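Local coordinates for protein-glutamine deamidase Cif (Burkholderia pseudomallei, PDB 3EIR) that deamidates a glutamine side chain of host NEDD8 to glutamate, disabling cullin-RING ubiquitin ligases and so arresting the host cell cycle, at residues E133-T138 and L258-H263; A180-S185 and D207-D212. One frame throughout, in Å; residues are numbered along the deposited sequence.

Contact 1: E133-T138 and L258-H263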
ATOM      1  N   GLU A 133      13.992   5.971  -6.548  1.00 41.07           N
ATOM      2  CA  GLU A 133      13.753   6.482  -7.884  1.00 49.33           C
ATOM      3  C   GLU A 133      12.551   5.798  -8.530  1.00 58.49           C
ATOM      4  O   GLU A 133      12.373   4.580  -8.405  1.00 56.55           O
ATOM      5  CB  GLU A 133      14.998   6.310  -8.748  1.00 54.75           C
ATOM      6  CG  GLU A 133      15.028   7.225  -9.954  1.00 74.29           C
ATOM      7  CD  GLU A 133      16.395   7.276 -10.603  1.00 95.40           C
ATOM      8  OE1 GLU A 133      17.336   6.667 -10.048  1.00100.00           O
ATOM      9  OE2 GLU A 133      16.530   7.926 -11.665  1.00104.89           O
ATOM     10  N   TYR A 134      11.731   6.593  -9.212  1.00 58.84           N
ATOM     11  CA  TYR A 134      10.534   6.099  -9.882  1.00 56.12           C
ATOM     12  C   TYR A 134      10.686   6.217 -11.385  1.00 59.44           C
ATOM     13  O   TYR A 134      11.299   7.160 -11.880  1.00 66.88           O
ATOM     14  CB  TYR A 134       9.304   6.885  -9.427  1.00 51.82           C
ATOM     15  CG  TYR A 134       8.846   6.536  -8.033  1.00 45.42           C
ATOM     16  CD1 TYR A 134       7.691   5.785  -7.826  1.00 39.28           C
ATOM     17  CD2 TYR A 134       9.565   6.948  -6.917  1.00 39.14           C
ATOM     18  CE1 TYR A 134       7.267   5.459  -6.554  1.00 36.26           C
ATOM     19  CE2 TYR A 134       9.140   6.622  -5.630  1.00 40.91           C
ATOM     20  CZ  TYR A 134       7.989   5.872  -5.461  1.00 42.87           C
ATOM     21  OH  TYR A 134       7.550   5.533  -4.196  1.00 46.62           O
ATOM     22  N   LEU A 135      10.136   5.253 -12.112  1.00 54.37           N
ATOM     23  CA  LEU A 135      10.095   5.331 -13.564  1.00 58.01           C
ATOM     24  C   LEU A 135       8.853   6.125 -13.927  1.00 59.16           C
ATOM     25  O   LEU A 135       7.857   6.070 -13.211  1.00 56.86           O
ATOM     26  CB  LEU A 135      10.007   3.932 -14.171  1.00 61.12           C
ATOM     27  CG  LEU A 135      11.118   2.940 -13.814  1.00 61.72           C
ATOM     28  CD1 LEU A 135      10.592   1.508 -13.796  1.00 57.60           C
ATOM     29  CD2 LEU A 135      12.285   3.073 -14.770  1.00 58.60           C
ATOM     30  N   GLU A 136       8.895   6.878 -15.021  1.00 75.08           N
ATOM     31  CA  GLU A 136       7.705   7.630 -15.398  1.00 80.87           C
ATOM     32  C   GLU A 136       7.462   7.738 -16.897  1.00 82.24           C
ATOM     33  O   GLU A 136       6.437   8.268 -17.319  1.00 83.96           O
ATOM     34  CB  GLU A 136       7.670   9.008 -14.719  1.00 89.27           C
ATOM     35  CG  GLU A 136       8.412  10.112 -15.443  1.00 99.74           C
ATOM     36  CD  GLU A 136       8.097  11.490 -14.877  1.00104.77           C
ATOM     37  OE1 GLU A 136       8.041  12.461 -15.666  1.00112.77           O
ATOM     38  OE2 GLU A 136       7.895  11.602 -13.648  1.00 97.61           O
ATOM     39  N   ASN A 137       8.384   7.227 -17.705  1.00 79.65           N
ATOM     40  CA  ASN A 137       8.137   7.161 -19.143  1.00 87.29           C
ATOM     41  C   ASN A 137       8.334   5.762 -19.716  1.00 87.27           C
ATOM     42  O   ASN A 137       8.856   5.589 -20.818  1.00 85.64           O
ATOM     43  CB  ASN A 137       8.951   8.210 -19.910  1.00 92.40           C
ATOM     44  CG  ASN A 137       8.212   9.532 -20.045  1.00 98.07           C
ATOM     45  OD1 ASN A 137       8.690  10.576 -19.595  1.00 97.65           O
ATOM     46  ND2 ASN A 137       7.032   9.490 -20.653  1.00101.04           N
ATOM     47  N   THR A 138       7.908   4.765 -18.949  1.00 82.49           N
ATOM     48  CA  THR A 138       7.879   3.390 -19.424  1.00 78.13           C
ATOM     49  C   THR A 138       6.525   2.762 -19.103  1.00 71.78           C
ATOM     50  O   THR A 138       5.876   3.131 -18.123  1.00 70.17           O
ATOM     51  CB  THR A 138       9.005   2.548 -18.794  1.00 73.34           C
ATOM     52  OG1 THR A 138       8.736   2.353 -17.404  1.00 64.59           O
ATOM     53  CG2 THR A 138      10.349   3.246 -18.948  1.00 80.51           C
ATOM     54  N   LEU A 258       1.905   9.680 -13.951  1.00 63.30           N
ATOM     55  CA  LEU A 258       2.028   8.302 -13.496  1.00 64.88           C
ATOM     56  C   LEU A 258       3.489   7.981 -13.198  1.00 66.29           C
ATOM     57  O   LEU A 258       4.381   8.287 -13.991  1.00 67.12           O
ATOM     58  CB  LEU A 258       1.477   7.334 -14.542  1.00 62.32           C
ATOM     59  CG  LEU A 258       1.632   5.841 -14.244  1.00 60.18           C
ATOM     60  CD1 LEU A 258       1.001   5.472 -12.911  1.00 51.79           C
ATOM     61  CD2 LEU A 258       1.022   5.034 -15.371  1.00 64.41           C
ATOM     62  N   ARG A 259       3.725   7.374 -12.042  1.00 53.91           N
ATOM     63  CA  ARG A 259       5.072   7.024 -11.615  1.00 53.54           C
ATOM     64  C   ARG A 259       4.994   5.720 -10.851  1.00 48.56           C
ATOM     65  O   ARG A 259       4.081   5.531 -10.053  1.00 49.60           O
ATOM     66  CB  ARG A 259       5.641   8.117 -10.704  1.00 52.59           C
ATOM     67  CG  ARG A 259       6.066   9.382 -11.433  1.00 68.19           C
ATOM     68  CD  ARG A 259       6.054  10.592 -10.505  1.00 73.58           C
ATOM     69  NE  ARG A 259       6.639  10.296  -9.200  1.00 74.38           N
ATOM     70  CZ  ARG A 259       7.940  10.363  -8.930  1.00 75.50           C
ATOM     71  NH1 ARG A 259       8.803  10.717  -9.879  1.00 67.22           N
ATOM     72  NH2 ARG A 259       8.381  10.076  -7.711  1.00 73.62           N
ATOM     73  N   PHE A 260       5.932   4.813 -11.103  1.00 44.89           N
ATOM     74  CA  PHE A 260       6.011   3.591 -10.311  1.00 46.84           C
ATOM     75  C   PHE A 260       7.453   3.117 -10.152  1.00 48.75           C
ATOM     76  O   PHE A 260       8.336   3.472 -10.936  1.00 50.06           O
ATOM     77  CB  PHE A 260       5.138   2.478 -10.901  1.00 43.93           C
ATOM     78  CG  PHE A 260       5.489   2.113 -12.312  1.00 50.99           C
ATOM     79  CD1 PHE A 260       6.567   1.282 -12.583  1.00 53.31           C
ATOM     80  CD2 PHE A 260       4.733   2.588 -13.375  1.00 58.37           C
ATOM     81  CE1 PHE A 260       6.890   0.937 -13.887  1.00 52.62           C
ATOM     82  CE2 PHE A 260       5.052   2.247 -14.679  1.00 60.62           C
ATOM     83  CZ  PHE A 260       6.133   1.419 -14.933  1.00 58.28           C
ATOM     84  N   ALA A 261       7.682   2.318  -9.123  1.00 43.19           N
ATOM     85  CA  ALA A 261       9.009   1.785  -8.858  1.00 47.57           C
ATOM     86  C   ALA A 261       8.866   0.343  -8.415  1.00 40.93           C
ATOM     87  O   ALA A 261       8.089   0.051  -7.513  1.00 40.60           O
ATOM     88  CB  ALA A 261       9.688   2.598  -7.772  1.00 41.97           C
ATOM     89  N   SER A 262       9.600  -0.556  -9.059  1.00 45.29           N
ATOM     90  CA  SER A 262       9.621  -1.954  -8.640  1.00 41.00           C
ATOM     91  C   SER A 262      10.848  -2.225  -7.779  1.00 44.82           C
ATOM     92  O   SER A 262      11.875  -1.539  -7.896  1.00 39.12           O
ATOM     93  CB  SER A 262       9.629  -2.891  -9.842  1.00 38.90           C
ATOM     94  OG  SER A 262      10.895  -2.873 -10.472  1.00 47.85           O
ATOM     95  N   HIS A 263      10.729  -3.231  -6.923  1.00 39.75           N
ATOM     96  CA  HIS A 263      11.809  -3.620  -6.034  1.00 40.09           C
ATOM     97  C   HIS A 263      11.740  -5.124  -5.769  1.00 42.36           C
ATOM     98  O   HIS A 263      10.697  -5.637  -5.379  1.00 38.78           O
ATOM     99  CB  HIS A 263      11.699  -2.858  -4.721  1.00 34.27           C
ATOM    100  CG  HIS A 263      12.984  -2.791  -3.950  1.00 39.80           C
ATOM    101  ND1 HIS A 263      13.585  -3.905  -3.402  1.00 38.29           N
ATOM    102  CD2 HIS A 263      13.779  -1.740  -3.636  1.00 31.46           C
ATOM    103  CE1 HIS A 263      14.692  -3.543  -2.777  1.00 37.20           C
ATOM    104  NE2 HIS A 263      14.832  -2.236  -2.904  1.00 43.91           N
TER
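Arg-259 on strand 258-263 folds its side chain across Tyr-134 and Glu-136 of the irregular segment 133-138. From CB, which rests near the carbonyl oxygen of Leu-135, the chain passes to CG, packed against Glu-136 CB at 3.7 Å. CD then skirts Glu-136 OE2, and a bend at chi3 (44°) brings one face of the guanidinium against Tyr-134 CB and CG. There CZ lies 3.8 Å from Tyr-134 CB, while NH2 reaches Tyr-134 CD2 at 3.4 Å, the two flat groups inclined by 29°. Glu-136 OE2 lies at the guanidinium edge, near its plane, and is 4.0 Å from Arg-259 NH1, a long salt bridge. Ala-261 CB lies over one face of the Tyr-134 ring, a CH-pi contact 4.0 Å from its centroid.

Along the backbone, Leu-135 and Phe-260 exchange both hydrogen bonds of a single antiparallel bridge, Leu-135 N to Phe-260 O being 2.8 Å. The Phe-260 ring meets Leu-135 CD1 and, at CZ, Thr-138 O and OG1. Strand 258-265 is the outermost strand on its side of the antiparallel sheet, pairing inward with strand 152-159, so the loop between helices 111-121 and 140-144 clips onto the sheet's border.

Contact 2: A180-S185 and D207-D212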
ATOM      1  N   ALA A 180      -0.163 -11.173 -10.601  1.00 46.90           N
ATOM      2  CA  ALA A 180      -0.122  -9.885  -9.924  1.00 49.95           C
ATOM      3  C   ALA A 180      -1.260  -9.812  -8.907  1.00 53.67           C
ATOM      4  O   ALA A 180      -2.350 -10.334  -9.142  1.00 57.47           O
ATOM      5  CB  ALA A 180      -0.237  -8.743 -10.947  1.00 49.43           C
ATOM      6  N   TYR A 181      -1.000  -9.175  -7.773  1.00 46.52           N
ATOM      7  CA  TYR A 181      -2.023  -8.955  -6.758  1.00 46.76           C
ATOM      8  C   TYR A 181      -1.968  -7.490  -6.341  1.00 51.80           C
ATOM      9  O   TYR A 181      -0.914  -6.860  -6.433  1.00 54.67           O
ATOM     10  CB  TYR A 181      -1.767  -9.824  -5.527  1.00 42.61           C
ATOM     11  CG  TYR A 181      -1.789 -11.323  -5.768  1.00 46.75           C
ATOM     12  CD1 TYR A 181      -2.983 -12.036  -5.756  1.00 52.93           C
ATOM     13  CD2 TYR A 181      -0.610 -12.027  -5.976  1.00 47.85           C
ATOM     14  CE1 TYR A 181      -3.001 -13.412  -5.958  1.00 54.31           C
ATOM     15  CE2 TYR A 181      -0.615 -13.403  -6.175  1.00 42.87           C
ATOM     16  CZ  TYR A 181      -1.808 -14.086  -6.170  1.00 55.58           C
ATOM     17  OH  TYR A 181      -1.804 -15.448  -6.370  1.00 72.79           O
ATOM     18  N   ILE A 182      -3.090  -6.954  -5.864  1.00 44.27           N
ATOM     19  CA  ILE A 182      -3.136  -5.569  -5.405  1.00 43.00           C
ATOM     20  C   ILE A 182      -3.123  -5.476  -3.882  1.00 45.48           C
ATOM     21  O   ILE A 182      -3.778  -6.266  -3.197  1.00 41.22           O
ATOM     22  CB  ILE A 182      -4.397  -4.839  -5.920  1.00 53.37           C
ATOM     23  CG1 ILE A 182      -4.435  -4.842  -7.446  1.00 47.45           C
ATOM     24  CG2 ILE A 182      -4.433  -3.404  -5.408  1.00 36.43           C
ATOM     25  CD1 ILE A 182      -3.363  -3.984  -8.059  1.00 40.26           C
ATOM     26  N   ILE A 183      -2.370  -4.517  -3.356  1.00 41.90           N
ATOM     27  CA  ILE A 183      -2.466  -4.154  -1.944  1.00 39.71           C
ATOM     28  C   ILE A 183      -2.692  -2.643  -1.838  1.00 37.73           C
ATOM     29  O   ILE A 183      -1.967  -1.874  -2.446  1.00 37.85           O
ATOM     30  CB  ILE A 183      -1.217  -4.552  -1.150  1.00 40.29           C
ATOM     31  CG1 ILE A 183      -1.006  -6.066  -1.219  1.00 40.62           C
ATOM     32  CG2 ILE A 183      -1.377  -4.142   0.289  1.00 40.89           C
ATOM     33  CD1 ILE A 183       0.314  -6.512  -0.658  1.00 43.96           C
ATOM     34  N   GLN A 184      -3.714  -2.228  -1.091  1.00 38.31           N
ATOM     35  CA  GLN A 184      -4.063  -0.815  -1.002  1.00 39.24           C
ATOM     36  C   GLN A 184      -4.940  -0.510   0.205  1.00 46.15           C
ATOM     37  O   GLN A 184      -5.570  -1.402   0.781  1.00 45.27           O
ATOM     38  CB  GLN A 184      -4.834  -0.396  -2.250  1.00 43.32           C
ATOM     39  CG  GLN A 184      -6.196  -1.065  -2.333  1.00 41.36           C
ATOM     40  CD  GLN A 184      -7.086  -0.479  -3.399  1.00 46.20           C
ATOM     41  OE1 GLN A 184      -6.818   0.595  -3.922  1.00 45.24           O
ATOM     42  NE2 GLN A 184      -8.166  -1.190  -3.722  1.00 46.51           N
ATOM     43  N   SER A 185      -4.974   0.768   0.573  1.00 42.79           N
ATOM     44  CA  SER A 185      -6.042   1.306   1.405  1.00 38.27           C
ATOM     45  C   SER A 185      -6.502   2.606   0.755  1.00 47.98           C
ATOM     46  O   SER A 185      -5.853   3.100  -0.163  1.00 43.80           O
ATOM     47  CB  SER A 185      -5.576   1.562   2.834  1.00 33.88           C
ATOM     48  OG  SER A 185      -4.733   2.687   2.902  1.00 32.97           O
ATOM     49  N   ASP A 207      -6.721 -12.456  -4.773  1.00 58.71           N
ATOM     50  CA  ASP A 207      -7.462 -12.457  -6.028  1.00 63.71           C
ATOM     51  C   ASP A 207      -6.576 -11.854  -7.117  1.00 60.65           C
ATOM     52  O   ASP A 207      -6.393 -10.643  -7.162  1.00 72.98           O
ATOM     53  CB  ASP A 207      -8.748 -11.632  -5.860  1.00 61.07           C
ATOM     54  CG  ASP A 207      -9.702 -11.760  -7.041  1.00 71.27           C
ATOM     55  OD1 ASP A 207      -9.390 -12.506  -7.992  1.00 69.10           O
ATOM     56  OD2 ASP A 207     -10.769 -11.101  -7.021  1.00 78.86           O
ATOM     57  N   PRO A 208      -6.027 -12.697  -8.006  1.00 52.81           N
ATOM     58  CA  PRO A 208      -5.035 -12.231  -8.980  1.00 56.72           C
ATOM     59  C   PRO A 208      -5.668 -11.296 -10.006  1.00 60.17           C
ATOM     60  O   PRO A 208      -6.839 -11.471 -10.321  1.00 62.45           O
ATOM     61  CB  PRO A 208      -4.587 -13.519  -9.680  1.00 57.23           C
ATOM     62  CG  PRO A 208      -5.346 -14.656  -9.014  1.00 61.77           C
ATOM     63  CD  PRO A 208      -6.503 -14.057  -8.308  1.00 55.27           C
ATOM     64  N   VAL A 209      -4.910 -10.330 -10.519  1.00 60.53           N
ATOM     65  CA  VAL A 209      -5.436  -9.401 -11.520  1.00 67.16           C
ATOM     66  C   VAL A 209      -4.670  -9.486 -12.845  1.00 65.35           C
ATOM     67  O   VAL A 209      -3.514  -9.918 -12.881  1.00 63.69           O
ATOM     68  CB  VAL A 209      -5.455  -7.942 -11.003  1.00 72.83           C
ATOM     69  CG1 VAL A 209      -6.399  -7.809  -9.816  1.00 71.33           C
ATOM     70  CG2 VAL A 209      -4.057  -7.493 -10.623  1.00 75.22           C
ATOM     71  N   SER A 210      -5.334  -9.082 -13.927  1.00 59.22           N
ATOM     72  CA  SER A 210      -4.790  -9.186 -15.279  1.00 64.81           C
ATOM     73  C   SER A 210      -3.601  -8.264 -15.523  1.00 73.20           C
ATOM     74  O   SER A 210      -3.735  -7.039 -15.463  1.00 67.87           O
ATOM     75  CB  SER A 210      -5.879  -8.868 -16.304  1.00 70.42           C
ATOM     76  OG  SER A 210      -5.325  -8.698 -17.599  1.00 69.36           O
ATOM     77  N   LEU A 211      -2.444  -8.848 -15.817  1.00 74.59           N
ATOM     78  CA  LEU A 211      -1.267  -8.051 -16.161  1.00 74.19           C
ATOM     79  C   LEU A 211      -1.533  -7.161 -17.378  1.00 74.67           C
ATOM     80  O   LEU A 211      -0.828  -6.174 -17.615  1.00 75.43           O
ATOM     81  CB  LEU A 211      -0.060  -8.950 -16.416  1.00 71.43           C
ATOM     82  CG  LEU A 211       0.664  -9.431 -15.158  1.00 74.38           C
ATOM     83  CD1 LEU A 211       1.738 -10.442 -15.516  1.00 81.77           C
ATOM     84  CD2 LEU A 211       1.259  -8.245 -14.410  1.00 66.00           C
ATOM     85  N   ASP A 212      -2.562  -7.508 -18.140  1.00 66.21           N
ATOM     86  CA  ASP A 212      -2.898  -6.756 -19.336  1.00 64.00           C
ATOM     87  C   ASP A 212      -3.697  -5.522 -18.939  1.00 74.23           C
ATOM     88  O   ASP A 212      -3.386  -4.409 -19.360  1.00 80.43           O
ATOM     89  CB  ASP A 212      -3.691  -7.624 -20.310  1.00 73.49           C
ATOM     90  CG  ASP A 212      -3.525  -7.182 -21.756  1.00 89.82           C
ATOM     91  OD1 ASP A 212      -4.464  -6.556 -22.298  1.00 93.13           O
ATOM     92  OD2 ASP A 212      -2.456  -7.459 -22.347  1.00 91.91           O
TER
HETATM   93  O   HOH W   1      -5.279  -8.399  -6.106  1.00 53.72           O
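Ala-180 CB, Val-209 and Leu-211 form the apolar centre where the border strand 181-183 of the papain-like fold's antiparallel sheet meets the turn leading into helix 211-217. Leu-211 CD2 comes within 3.8 Å of Ala-180 CB, and Val-209 CG2 lies 4.0 Å from the same methyl. With chi1 at -64°, Val-209 holds CG2 between its own backbone N and carbonyl carbon, where this branch can touch Ala-180 and, more loosely, Ile-182 CG1. The Ile-182 and Val-209 side chains cross at about a right angle. Leu-170 of strand 164-170 touches both Ala-180 and Leu-211, linking this patch to the next strand of the sheet.

Farther out, Tyr-181 brings CD1 and CE1 up to the peptide between Asp-207 and Pro-208, and its CE1 stands 4.0 Å from Pro-208 CB. Beyond this segment the ring also makes a cation-pi contact with Arg-38 of helix 34-48.

The backbone supplies the polar link: Val-209 N donates to Ala-180 O at 2.9 Å, a fairly straight bond (162°) whose donor sits 29° off the carbonyl plane. Pro-208 CA adds a CA-H...O contact to that oxygen.

Two residues past Ile-182 comes Gln-184, the inferred third active-site residue, whose OE1 is hydrogen-bonded to His-164. The contact thus lies on the strand that leads to Gln-184. At the helix start Ser-210 is the N-cap, its OG accepting from Asp-212 N. A water bridges the edge, accepting from Ile-182 N at 2.6 Å and donating to Asp-207 O at 2.7 Å.

How the contacts relate
From the N terminus, the chain runs through its early helices to 133-138, the first half of contact 1, then builds strands 152-159 and 164-170 before reaching 180-185. Contact 2 closes the short excursion through helix 197-204 at 207-212. Only after helices 211-217 and 227-238 does strand 258-265 return to close contact 1, so contact 2 is nested inside the longer loop. The two do not touch: their centres lie about 17 Å apart and their nearest atoms about 11 Å. They illustrate how one sheet can carry long-range contacts on both outermost strands, contact 1 adding a loop to strand 258-265 and contact 2 joining the turn before helix 211-217 to strand 181-183.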